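Local coordinates for protein pyruvate kinase (Pyrobaculum aerophilum, PDB 3QTG) that catalyses the last step of glycolysis, transferring the phosphoryl group of phosphoenolpyruvate to ADP to give pyruvate and ATP, with the help of a divalent metal cation, at residues R14-V20 / S413-E419; K37-V42 / P331-S336; P54-K58 / A189-I193; A236-L240 / V269-I273. One frame throughout, in Å; residues are numbered along the deposited sequence.

Interactions 2, 3 and 4 each join helices that are neighbours around the TIM barrel, whereas interaction 1 joins the barrel to the C-terminal alpha/beta domain. Interactions 1 and 4 are buried; 2 and 3 are partly exposed. The polar chemistry is concentrated in interaction 1, where a lysine is held by three carbonyl oxygens. Interaction 2 adds one bridging water to an apolar core, and interactions 3 and 4 rely on aliphatic packing, each with a basic side chain at its exposed margin. Interactions 1 and 2 touch, as R19 of 14-20 packs on L41 and V42. Interactions 3 and 4 lie on opposite sides of the chain's centre, about 33 Å apart between centres.

Interaction 1: R14-V20 / S413-E419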
loop_
_atom_site.group_PDB
_atom_site.type_symbol
_atom_site.label_atom_id
_atom_site.label_comp_id
_atom_site.label_asym_id
_atom_site.label_seq_id
_atom_site.Cartn_x
_atom_site.Cartn_y
_atom_site.Cartn_z
ATOM N N ARG A 14 30.168 11.548 6.917
ATOM C CA ARG A 14 30.527 11.199 5.536
ATOM C C ARG A 14 29.362 11.440 4.580
ATOM O O ARG A 14 28.233 11.036 4.843
ATOM C CB ARG A 14 31.025 9.751 5.431
ATOM C CG ARG A 14 31.636 9.390 4.065
ATOM C CD ARG A 14 32.767 10.349 3.665
ATOM N NE ARG A 14 34.000 10.106 4.424
ATOM C CZ ARG A 14 35.128 9.621 3.902
ATOM N NH1 ARG A 14 35.201 9.327 2.603
ATOM N NH2 ARG A 14 36.187 9.426 4.686
ATOM N N ASN A 15 29.657 12.106 3.468
ATOM C CA ASN A 15 28.614 12.520 2.543
ATOM C C ASN A 15 28.109 11.407 1.625
ATOM O O ASN A 15 28.860 10.527 1.184
ATOM C CB ASN A 15 29.004 13.804 1.769
ATOM C CG ASN A 15 28.797 15.081 2.597
ATOM O OD1 ASN A 15 29.580 16.035 2.508
ATOM N ND2 ASN A 15 27.744 15.098 3.412
ATOM N N LEU A 16 26.806 11.451 1.377
ATOM C CA LEU A 16 26.169 10.549 0.440
ATOM C C LEU A 16 26.155 11.240 -0.899
ATOM O O LEU A 16 26.488 10.628 -1.904
ATOM C CB LEU A 16 24.775 10.183 0.926
ATOM C CG LEU A 16 24.671 9.570 2.338
ATOM C CD1 LEU A 16 23.236 9.147 2.607
ATOM C CD2 LEU A 16 25.605 8.374 2.496
ATOM N N THR A 17 25.814 12.533 -0.892
ATOM C CA THR A 17 25.956 13.394 -2.070
ATOM C C THR A 17 27.437 13.677 -2.304
ATOM O O THR A 17 28.149 14.093 -1.400
ATOM C CB THR A 17 25.224 14.722 -1.900
ATOM O OG1 THR A 17 23.899 14.471 -1.423
ATOM C CG2 THR A 17 25.155 15.461 -3.232
ATOM N N LYS A 18 27.885 13.433 -3.528
ATOM C CA LYS A 18 29.279 13.634 -3.886
ATOM C C LYS A 18 29.561 15.055 -4.390
ATOM O O LYS A 18 28.692 15.726 -4.940
ATOM C CB LYS A 18 29.736 12.557 -4.889
ATOM C CG LYS A 18 29.544 11.117 -4.373
ATOM C CD LYS A 18 30.204 10.929 -3.007
ATOM C CE LYS A 18 30.105 9.513 -2.522
ATOM N NZ LYS A 18 30.708 8.622 -3.539
ATOM N N ARG A 19 30.796 15.496 -4.179
ATOM C CA ARG A 19 31.188 16.894 -4.348
ATOM C C ARG A 19 32.232 16.959 -5.454
ATOM O O ARG A 19 33.303 16.351 -5.348
ATOM C CB ARG A 19 31.772 17.431 -3.028
ATOM C CG ARG A 19 30.861 17.272 -1.785
ATOM C CD ARG A 19 31.658 17.122 -0.465
ATOM N NE ARG A 19 32.550 15.960 -0.516
ATOM C CZ ARG A 19 33.390 15.576 0.441
ATOM N NH1 ARG A 19 33.502 16.254 1.579
ATOM N NH2 ARG A 19 34.128 14.493 0.255
ATOM N N VAL A 20 31.890 17.663 -6.530
ATOM C CA VAL A 20 32.784 17.850 -7.665
ATOM C C VAL A 20 33.161 19.337 -7.809
ATOM O O VAL A 20 32.292 20.205 -7.752
ATOM C CB VAL A 20 32.155 17.301 -8.987
ATOM C CG1 VAL A 20 32.906 17.810 -10.233
ATOM C CG2 VAL A 20 32.119 15.788 -8.956
ATOM N N SER A 413 33.825 7.040 -7.110
ATOM C CA SER A 413 34.010 8.184 -6.232
ATOM C C SER A 413 32.897 9.245 -6.301
ATOM O O SER A 413 32.639 9.946 -5.319
ATOM C CB SER A 413 35.344 8.827 -6.572
ATOM O OG SER A 413 35.746 9.637 -5.486
ATOM N N ILE A 414 32.251 9.358 -7.463
ATOM C CA ILE A 414 31.185 10.336 -7.664
ATOM C C ILE A 414 29.789 9.700 -7.799
ATOM O O ILE A 414 28.843 10.340 -8.254
ATOM C CB ILE A 414 31.522 11.356 -8.820
ATOM C CG1 ILE A 414 31.632 10.677 -10.200
ATOM C CG2 ILE A 414 32.826 12.109 -8.491
ATOM C CD1 ILE A 414 31.370 11.655 -11.350
ATOM N N VAL A 415 29.675 8.435 -7.394
ATOM C CA VAL A 415 28.392 7.744 -7.329
ATOM C C VAL A 415 27.852 7.861 -5.886
ATOM O O VAL A 415 28.614 7.748 -4.917
ATOM C CB VAL A 415 28.521 6.245 -7.790
ATOM C CG1 VAL A 415 27.152 5.531 -7.715
ATOM C CG2 VAL A 415 29.060 6.154 -9.239
ATOM N N TRP A 416 26.562 8.133 -5.759
ATOM C CA TRP A 416 25.837 8.201 -4.469
ATOM C C TRP A 416 26.283 7.183 -3.405
ATOM O O TRP A 416 26.244 5.977 -3.642
ATOM C CB TRP A 416 24.340 8.011 -4.726
ATOM C CG TRP A 416 23.518 7.814 -3.477
ATOM C CD1 TRP A 416 23.233 6.619 -2.854
ATOM C CD2 TRP A 416 22.859 8.831 -2.709
ATOM N NE1 TRP A 416 22.452 6.832 -1.766
ATOM C CE2 TRP A 416 22.208 8.174 -1.633
ATOM C CE3 TRP A 416 22.748 10.230 -2.831
ATOM C CZ2 TRP A 416 21.447 8.864 -0.663
ATOM C CZ3 TRP A 416 21.984 10.937 -1.855
ATOM C CH2 TRP A 416 21.340 10.232 -0.787
ATOM N N ALA A 417 26.690 7.696 -2.248
ATOM C CA ALA A 417 26.978 6.933 -1.002
ATOM C C ALA A 417 28.227 6.074 -1.009
ATOM O O ALA A 417 28.642 5.585 0.050
ATOM C CB ALA A 417 25.744 6.094 -0.527
ATOM N N LEU A 418 28.819 5.860 -2.182
ATOM C CA LEU A 418 29.897 4.882 -2.300
ATOM C C LEU A 418 31.201 5.383 -1.730
ATOM O O LEU A 418 31.635 6.518 -2.005
ATOM C CB LEU A 418 30.104 4.412 -3.748
ATOM C CG LEU A 418 28.905 3.814 -4.496
ATOM C CD1 LEU A 418 29.402 3.186 -5.770
ATOM C CD2 LEU A 418 28.128 2.796 -3.637
ATOM N N GLU A 419 31.821 4.526 -0.928
ATOM C CA GLU A 419 33.186 4.773 -0.475
ATOM C C GLU A 419 34.126 3.695 -1.016
ATOM O O GLU A 419 34.254 2.617 -0.433
ATOM C CB GLU A 419 33.301 4.902 1.043
ATOM C CG GLU A 419 34.548 5.705 1.399
ATOM C CD GLU A 419 34.966 5.554 2.836
ATOM O OE1 GLU A 419 36.120 5.134 3.070
ATOM O OE2 GLU A 419 34.144 5.841 3.730
#
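K18 NZ is gripped by three backbone carbonyls of 413-419: V415 O at 2.7 Å, L418 O at 2.8 Å and S413 O at 2.9 Å. The donor is in the carbonyl plane on a lone pair of L418 O, but 68° out of the plane of S413 O. Bends at chi2 and chi4 fold the lysine chain over the type II turn V415-L418, whose two end carbonyls it ties together. Without that amine, a methionine in place of K18 would probably leave these buried oxygens short of a donor and the turn less firmly fixed. Backbone meets backbone where A417 N donates to L16 O at 3.0 Å. Here the first strand of the TIM barrel, 18-22, and the loop before it dock on the approach to strand 418-422 of the C-terminal domain. Apolar contacts flank the polar core. L16 CB sits over one face of W416, 3.8 Å from the centroid of the six-membered ring, a CH-pi contact; W416 NE1 bonds to P395. Farther along, V20 CG2 meets I414 CG2 at 3.8 Å. Charge pairing is loose: R14, poorly ordered, stacks its guanidinium on the E419 carboxylate, with NH1 3.8 Å from OE2, a long salt bridge of charges alone, with no N-H aimed at the oxygen.

Interaction 2: K37-V42 / P331-S336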
loop_
_atom_site.group_PDB
_atom_site.type_symbol
_atom_site.label_atom_id
_atom_site.label_comp_id
_atom_site.label_asym_id
_atom_site.label_seq_id
_atom_site.Cartn_x
_atom_site.Cartn_y
_atom_site.Cartn_z
ATOM N N LYS A 37 43.927 20.978 1.478
ATOM C CA LYS A 37 42.674 21.272 2.172
ATOM C C LYS A 37 41.481 21.399 1.207
ATOM O O LYS A 37 40.341 21.180 1.601
ATOM C CB LYS A 37 42.818 22.522 3.058
ATOM C CG LYS A 37 43.665 22.305 4.319
ATOM C CD LYS A 37 42.984 21.364 5.337
ATOM C CE LYS A 37 43.840 21.127 6.614
ATOM N NZ LYS A 37 44.853 20.038 6.464
ATOM N N PHE A 38 41.773 21.744 -0.048
ATOM C CA PHE A 38 40.772 21.861 -1.114
ATOM C C PHE A 38 40.317 20.477 -1.626
ATOM O O PHE A 38 39.107 20.202 -1.745
ATOM C CB PHE A 38 41.347 22.703 -2.262
ATOM C CG PHE A 38 40.400 22.911 -3.407
ATOM C CD1 PHE A 38 39.481 23.953 -3.380
ATOM C CD2 PHE A 38 40.439 22.080 -4.519
ATOM C CE1 PHE A 38 38.602 24.161 -4.429
ATOM C CE2 PHE A 38 39.562 22.278 -5.577
ATOM C CZ PHE A 38 38.636 23.329 -5.533
ATOM N N LEU A 39 41.294 19.615 -1.909
ATOM C CA LEU A 39 41.035 18.280 -2.435
ATOM C C LEU A 39 40.480 17.332 -1.383
ATOM O O LEU A 39 39.811 16.351 -1.718
ATOM C CB LEU A 39 42.294 17.704 -3.098
ATOM C CG LEU A 39 42.738 18.467 -4.357
ATOM C CD1 LEU A 39 44.044 17.944 -4.908
ATOM C CD2 LEU A 39 41.656 18.441 -5.441
ATOM N N ASP A 40 40.777 17.623 -0.114
ATOM C CA ASP A 40 40.191 16.913 1.026
ATOM C C ASP A 40 38.675 17.081 1.073
ATOM O O ASP A 40 37.975 16.318 1.732
ATOM C CB ASP A 40 40.766 17.442 2.341
ATOM C CG ASP A 40 42.129 16.835 2.697
ATOM O OD1 ASP A 40 42.655 15.944 1.972
ATOM O OD2 ASP A 40 42.677 17.273 3.735
ATOM N N LEU A 41 38.184 18.100 0.386
ATOM C CA LEU A 41 36.779 18.450 0.438
ATOM C C LEU A 41 36.028 18.098 -0.842
ATOM O O LEU A 41 34.855 18.458 -0.985
ATOM C CB LEU A 41 36.601 19.942 0.790
ATOM C CG LEU A 41 36.839 20.290 2.266
ATOM C CD1 LEU A 41 37.104 21.791 2.468
ATOM C CD2 LEU A 41 35.680 19.826 3.149
ATOM N N VAL A 42 36.703 17.419 -1.770
ATOM C CA VAL A 42 36.070 17.000 -3.029
ATOM C C VAL A 42 36.140 15.487 -3.221
ATOM O O VAL A 42 36.971 14.802 -2.603
ATOM C CB VAL A 42 36.604 17.780 -4.295
ATOM C CG1 VAL A 42 36.688 19.258 -4.007
ATOM C CG2 VAL A 42 37.988 17.248 -4.777
ATOM N N PRO A 331 38.049 29.781 -3.909
ATOM C CA PRO A 331 37.844 28.367 -4.256
ATOM C C PRO A 331 37.692 27.445 -3.048
ATOM O O PRO A 331 36.839 26.558 -3.079
ATOM C CB PRO A 331 39.102 28.003 -5.065
ATOM C CG PRO A 331 40.074 29.110 -4.816
ATOM C CD PRO A 331 39.233 30.326 -4.596
ATOM N N LEU A 332 38.491 27.677 -2.001
ATOM C CA LEU A 332 38.439 26.879 -0.776
ATOM C C LEU A 332 37.164 27.093 0.037
ATOM O O LEU A 332 36.592 26.139 0.513
ATOM C CB LEU A 332 39.678 27.096 0.113
ATOM C CG LEU A 332 39.682 26.359 1.465
ATOM C CD1 LEU A 332 39.607 24.833 1.318
ATOM C CD2 LEU A 332 40.890 26.741 2.334
ATOM N N ALA A 333 36.746 28.337 0.224
ATOM C CA ALA A 333 35.503 28.612 0.941
ATOM C C ALA A 333 34.318 27.961 0.233
ATOM O O ALA A 333 33.401 27.481 0.880
ATOM C CB ALA A 333 35.276 30.106 1.066
ATOM N N ALA A 334 34.366 27.946 -1.098
ATOM C CA ALA A 334 33.297 27.402 -1.929
ATOM C C ALA A 334 33.101 25.901 -1.710
ATOM O O ALA A 334 31.981 25.480 -1.441
ATOM C CB ALA A 334 33.531 27.723 -3.398
ATOM N N VAL A 335 34.178 25.112 -1.776
ATOM C CA VAL A 335 34.083 23.668 -1.495
ATOM C C VAL A 335 33.803 23.359 -0.030
ATOM O O VAL A 335 33.167 22.339 0.300
ATOM C CB VAL A 335 35.307 22.847 -2.004
ATOM C CG1 VAL A 335 35.430 22.951 -3.527
ATOM C CG2 VAL A 335 36.609 23.242 -1.303
ATOM N N SER A 336 34.270 24.245 0.846
ATOM C CA SER A 336 34.072 24.089 2.273
ATOM C C SER A 336 32.594 24.279 2.607
ATOM O O SER A 336 32.015 23.461 3.308
ATOM C CB SER A 336 34.964 25.067 3.039
ATOM O OG SER A 336 34.831 24.889 4.436
HETATM O O HOH W 1 32.832 20.344 -1.723
#
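The F38 ring presents its edge to P331: the carbonyl oxygen P331 O lies in the ring plane, 3.3 Å from F38 CE1, and L332 CA is also near that edge. V335 CG1 approaches the same ring obliquely, 3.5 Å from F38 CE1, while V335 CG2 reaches F38 CD1. These contacts join helix 32-39, which follows the first strand of the TIM barrel, to helix 331-343, which follows the eighth, so they belong to the seam where the ring of outer helices closes. F38 reaches this seam because its CG stands anti to the backbone N (chi1 -179°), which swings the ring across to the opposing helix. With a serine in place of F38, a gap would probably open between the two helices beside P331 and V335, and the V335 methyls would lose their aromatic partner. V335 carries most of the contact on its side: besides F38, it touches L41 CB through CG2 at 3.9 Å and V42 CG1 through CG1. L41 extends the apolar patch, its CD1 lying 3.8 Å from S336 CA and 4.1 Å from L332 CD1. L332 CD1 in turn rests against K37 O. Beneath the pair, A21 of strand 18-22 is touched by F38, V42 and V335 alike. One water donates to both L41 O and V335 O, 2.9 Å from each, linking the two backbones.

Interaction 3: P54-K58 / A189-I193; sequences PNEVK and AISPI
V57 places CG1 anti to its backbone N (chi1 180°), and I193 holds its own CG1 between the backbone N and the carbonyl carbon (chi1 58°); together these settings bring V57 CG1 to within 4.1 Å of I193 CD1. The two side chains cross obliquely. The same V57 methyl also meets I190 CG1 at 4.0 Å, this time at about a right angle, so one branch of the valine serves both isoleucines. I190 ends in a methyl, CD1, that lies against P54, 4.1 Å from P54 CA. Next to it, P54 CG touches A189 CB at 4.2 Å, an apolar pair at one exposed end of the contact. At the other end, also exposed, the chain of K58 runs extended until it bends at chi4, which leaves NZ 3.7 Å from I193 CG2: a contact of an ammonium group with a methyl, without a polar bond between them. Each segment has its own backbone bond. K58 N donates to P54 O at 3.0 Å in the first turn of its helix, and I193 N donates to I190 O at 2.9 Å, three residues back; both isoleucines point toward 54-58. The seam thus lies between the start of helix 54-71, which follows the second barrel strand, 44-48, and the end of helix 181-190, which leads into the fourth, 199-202; V57 also packs on L49, which probably takes part in binding ATP, and I190 on I197.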
loop_
_atom_site.group_PDB
_atom_site.type_symbol
_atom_site.label_atom_id
_atom_site.label_comp_id
_atom_site.label_asym_id
_atom_site.label_seq_id
_atom_site.Cartn_x
_atom_site.Cartn_y
_atom_site.Cartn_z
ATOM N N PRO A 54 46.280 21.514 -23.201
ATOM C CA PRO A 54 46.723 20.136 -22.954
ATOM C C PRO A 54 47.762 19.985 -21.838
ATOM O O PRO A 54 47.781 18.958 -21.166
ATOM C CB PRO A 54 47.334 19.726 -24.295
ATOM C CG PRO A 54 46.579 20.512 -25.292
ATOM C CD PRO A 54 46.324 21.844 -24.641
ATOM N N ASN A 55 48.619 20.987 -21.642
ATOM C CA ASN A 55 49.598 20.936 -20.546
ATOM C C ASN A 55 49.088 21.513 -19.223
ATOM O O ASN A 55 49.672 21.267 -18.154
ATOM C CB ASN A 55 50.947 21.538 -20.962
ATOM C CG ASN A 55 51.900 20.487 -21.511
ATOM O OD1 ASN A 55 52.633 19.839 -20.755
ATOM N ND2 ASN A 55 51.888 20.303 -22.831
ATOM N N GLU A 56 47.999 22.275 -19.299
ATOM C CA GLU A 56 47.202 22.604 -18.111
ATOM C C GLU A 56 46.429 21.367 -17.622
ATOM O O GLU A 56 46.404 21.075 -16.428
ATOM C CB GLU A 56 46.236 23.740 -18.411
ATOM C CG GLU A 56 46.898 25.094 -18.562
ATOM C CD GLU A 56 45.898 26.186 -18.862
ATOM O OE1 GLU A 56 44.806 25.879 -19.401
ATOM O OE2 GLU A 56 46.200 27.357 -18.558
ATOM N N VAL A 57 45.811 20.650 -18.559
ATOM C CA VAL A 57 45.126 19.393 -18.271
ATOM C C VAL A 57 46.091 18.396 -17.641
ATOM O O VAL A 57 45.801 17.837 -16.585
ATOM C CB VAL A 57 44.508 18.771 -19.543
ATOM C CG1 VAL A 57 43.819 17.474 -19.218
ATOM C CG2 VAL A 57 43.528 19.725 -20.184
ATOM N N LYS A 58 47.242 18.204 -18.289
ATOM C CA LYS A 58 48.274 17.268 -17.844
ATOM C C LYS A 58 48.753 17.544 -16.415
ATOM O O LYS A 58 48.806 16.624 -15.598
ATOM C CB LYS A 58 49.462 17.272 -18.833
ATOM C CG LYS A 58 50.472 16.160 -18.628
ATOM C CD LYS A 58 51.454 16.051 -19.823
ATOM C CE LYS A 58 52.567 15.051 -19.544
ATOM N NZ LYS A 58 52.053 13.672 -19.269
ATOM N N ALA A 189 44.601 15.145 -28.528
ATOM C CA ALA A 189 45.614 15.942 -27.839
ATOM C C ALA A 189 45.898 15.411 -26.437
ATOM O O ALA A 189 47.022 15.509 -25.944
ATOM C CB ALA A 189 45.177 17.402 -27.764
ATOM N N ILE A 190 44.871 14.844 -25.804
ATOM C CA ILE A 190 44.930 14.432 -24.396
ATOM C C ILE A 190 45.042 12.908 -24.251
ATOM O O ILE A 190 45.320 12.398 -23.171
ATOM C CB ILE A 190 43.745 15.069 -23.586
ATOM C CG1 ILE A 190 44.147 16.450 -23.060
ATOM C CG2 ILE A 190 43.271 14.205 -22.435
ATOM C CD1 ILE A 190 43.650 17.610 -23.922
ATOM N N SER A 191 44.877 12.204 -25.370
ATOM C CA SER A 191 45.014 10.743 -25.439
ATOM C C SER A 191 46.263 10.087 -24.830
ATOM O O SER A 191 46.178 8.929 -24.416
ATOM C CB SER A 191 44.832 10.252 -26.880
ATOM O OG SER A 191 43.475 10.406 -27.273
ATOM N N PRO A 192 47.421 10.791 -24.785
ATOM C CA PRO A 192 48.535 10.188 -24.024
ATOM C C PRO A 192 48.247 9.935 -22.525
ATOM O O PRO A 192 48.858 9.046 -21.929
ATOM C CB PRO A 192 49.670 11.208 -24.187
ATOM C CG PRO A 192 49.320 11.977 -25.434
ATOM C CD PRO A 192 47.825 12.062 -25.424
ATOM N N ILE A 193 47.322 10.692 -21.932
ATOM C CA ILE A 193 46.988 10.538 -20.497
ATOM C C ILE A 193 45.565 9.975 -20.274
ATOM O O ILE A 193 44.936 10.180 -19.232
ATOM C CB ILE A 193 47.236 11.864 -19.710
ATOM C CG1 ILE A 193 46.418 13.018 -20.299
ATOM C CG2 ILE A 193 48.734 12.229 -19.754
ATOM C CD1 ILE A 193 46.143 14.129 -19.321
#

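Interaction 4: A236-L240 / V269-I273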
loop_
_atom_site.group_PDB
_atom_site.type_symbol
_atom_site.label_atom_id
_atom_site.label_comp_id
_atom_site.label_asym_id
_atom_site.label_seq_id
_atom_site.Cartn_x
_atom_site.Cartn_y
_atom_site.Cartn_z
ATOM N N ALA A 236 17.199 18.491 -25.947
ATOM C CA ALA A 236 17.603 17.424 -25.011
ATOM C C ALA A 236 16.458 17.055 -24.049
ATOM O O ALA A 236 16.178 15.867 -23.810
ATOM C CB ALA A 236 18.852 17.846 -24.235
ATOM N N VAL A 237 15.793 18.076 -23.509
ATOM C CA VAL A 237 14.650 17.861 -22.644
ATOM C C VAL A 237 13.495 17.151 -23.378
ATOM O O VAL A 237 12.880 16.283 -22.817
ATOM C CB VAL A 237 14.204 19.165 -21.891
ATOM C CG1 VAL A 237 12.928 18.911 -21.033
ATOM C CG2 VAL A 237 15.344 19.699 -21.021
ATOM N N ASN A 238 13.214 17.497 -24.632
ATOM C CA ASN A 238 12.145 16.791 -25.372
ATOM C C ASN A 238 12.489 15.338 -25.762
ATOM O O ASN A 238 11.594 14.552 -26.068
ATOM C CB ASN A 238 11.701 17.589 -26.605
ATOM C CG ASN A 238 11.273 19.018 -26.260
ATOM O OD1 ASN A 238 10.638 19.283 -25.218
ATOM N ND2 ASN A 238 11.615 19.944 -27.135
ATOM N N ASN A 239 13.776 14.999 -25.748
ATOM C CA ASN A 239 14.277 13.638 -26.026
ATOM C C ASN A 239 14.916 12.979 -24.766
ATOM O O ASN A 239 15.824 12.143 -24.860
ATOM C CB ASN A 239 15.289 13.691 -27.180
ATOM C CG ASN A 239 15.462 12.352 -27.883
ATOM O OD1 ASN A 239 14.522 11.561 -27.990
ATOM N ND2 ASN A 239 16.666 12.099 -28.377
ATOM N N LEU A 240 14.406 13.347 -23.595
ATOM C CA LEU A 240 15.004 12.941 -22.311
ATOM C C LEU A 240 14.986 11.429 -22.053
ATOM O O LEU A 240 16.015 10.852 -21.693
ATOM C CB LEU A 240 14.332 13.697 -21.157
ATOM C CG LEU A 240 15.021 13.715 -19.794
ATOM C CD1 LEU A 240 16.432 14.269 -19.898
ATOM C CD2 LEU A 240 14.179 14.561 -18.856
ATOM N N VAL A 269 12.009 21.748 -14.829
ATOM C CA VAL A 269 12.845 21.028 -15.782
ATOM C C VAL A 269 13.949 20.243 -15.048
ATOM O O VAL A 269 14.157 19.078 -15.339
ATOM C CB VAL A 269 13.421 21.982 -16.906
ATOM C CG1 VAL A 269 14.500 21.308 -17.707
ATOM C CG2 VAL A 269 12.313 22.465 -17.835
ATOM N N GLN A 270 14.630 20.879 -14.090
ATOM C CA GLN A 270 15.573 20.193 -13.212
ATOM C C GLN A 270 14.926 18.973 -12.554
ATOM O O GLN A 270 15.491 17.877 -12.551
ATOM C CB GLN A 270 16.089 21.139 -12.124
ATOM C CG GLN A 270 17.024 20.442 -11.128
ATOM C CD GLN A 270 17.673 21.398 -10.132
ATOM O OE1 GLN A 270 18.060 22.523 -10.483
ATOM N NE2 GLN A 270 17.793 20.960 -8.888
ATOM N N ARG A 271 13.741 19.168 -11.984
ATOM C CA ARG A 271 13.049 18.069 -11.326
ATOM C C ARG A 271 12.777 16.937 -12.310
ATOM O O ARG A 271 13.024 15.780 -11.996
ATOM C CB ARG A 271 11.753 18.573 -10.676
ATOM C CG ARG A 271 11.066 17.569 -9.830
ATOM C CD ARG A 271 9.678 18.066 -9.424
ATOM N NE ARG A 271 9.736 19.036 -8.339
ATOM C CZ ARG A 271 8.664 19.487 -7.692
ATOM N NH1 ARG A 271 7.453 19.060 -8.027
ATOM N NH2 ARG A 271 8.803 20.360 -6.702
ATOM N N ARG A 272 12.297 17.267 -13.507
ATOM C CA ARG A 272 12.008 16.238 -14.504
ATOM C C ARG A 272 13.264 15.460 -14.968
ATOM O O ARG A 272 13.203 14.241 -15.146
ATOM C CB ARG A 272 11.192 16.800 -15.687
ATOM C CG ARG A 272 11.174 15.884 -16.931
ATOM C CD ARG A 272 9.942 16.121 -17.869
ATOM N NE ARG A 272 10.116 17.275 -18.766
ATOM C CZ ARG A 272 9.679 18.516 -18.517
ATOM N NH1 ARG A 272 9.034 18.797 -17.383
ATOM N NH2 ARG A 272 9.896 19.485 -19.404
ATOM N N ILE A 273 14.392 16.147 -15.142
ATOM C CA ILE A 273 15.644 15.452 -15.482
ATOM C C ILE A 273 16.085 14.480 -14.377
ATOM O O ILE A 273 16.494 13.336 -14.656
ATOM C CB ILE A 273 16.818 16.417 -15.824
ATOM C CG1 ILE A 273 16.496 17.279 -17.068
ATOM C CG2 ILE A 273 18.088 15.593 -16.054
ATOM C CD1 ILE A 273 17.224 18.631 -17.146
#
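I273 N donates to V269 O at 2.9 Å, one helical turn that puts V269 and I273 on the same flank of their helix, where both meet V237. V237 CG2 stands 3.8 Å from V269 CG1, the two side chains crossing obliquely, and lies more loosely against I273 CD1. The other valine branch, CG1, belongs to R272: it comes to 3.5 Å from R272 NH2, approaching the guanidinium obliquely. R272 gets there by a chain that starts with CG anti to the backbone N (chi1 165°) and bends at chi3, turning the charged group back across the valine. The guanidinium thus meets V237 by van der Waals contact. L240, at the start of helix 240-245, makes the second group of contacts. Its CD2 meets R272 CG and I273 CA, each at 3.8 Å, so that it beds against the aliphatic root of the arginine and the backbone of the helix. L240 CD1 adds a contact with I273 CG1 at 4.1 Å, and these leucine and isoleucine side chains cross at about a right angle. Deeper in, V237, L240 and I273 all pack on I231 of barrel strand 226-231, while L257 touches V237, V269 and I273. On another side of helix 266-279, R271 bonds to S313 and E346 of a neighbouring subunit. The arrangement is that of adjacent outer helices in a TIM barrel: 234-238 and 240-245 follow the fifth strand and 266-279 follows the sixth, packed through aliphatic side chains against each other and the strands within.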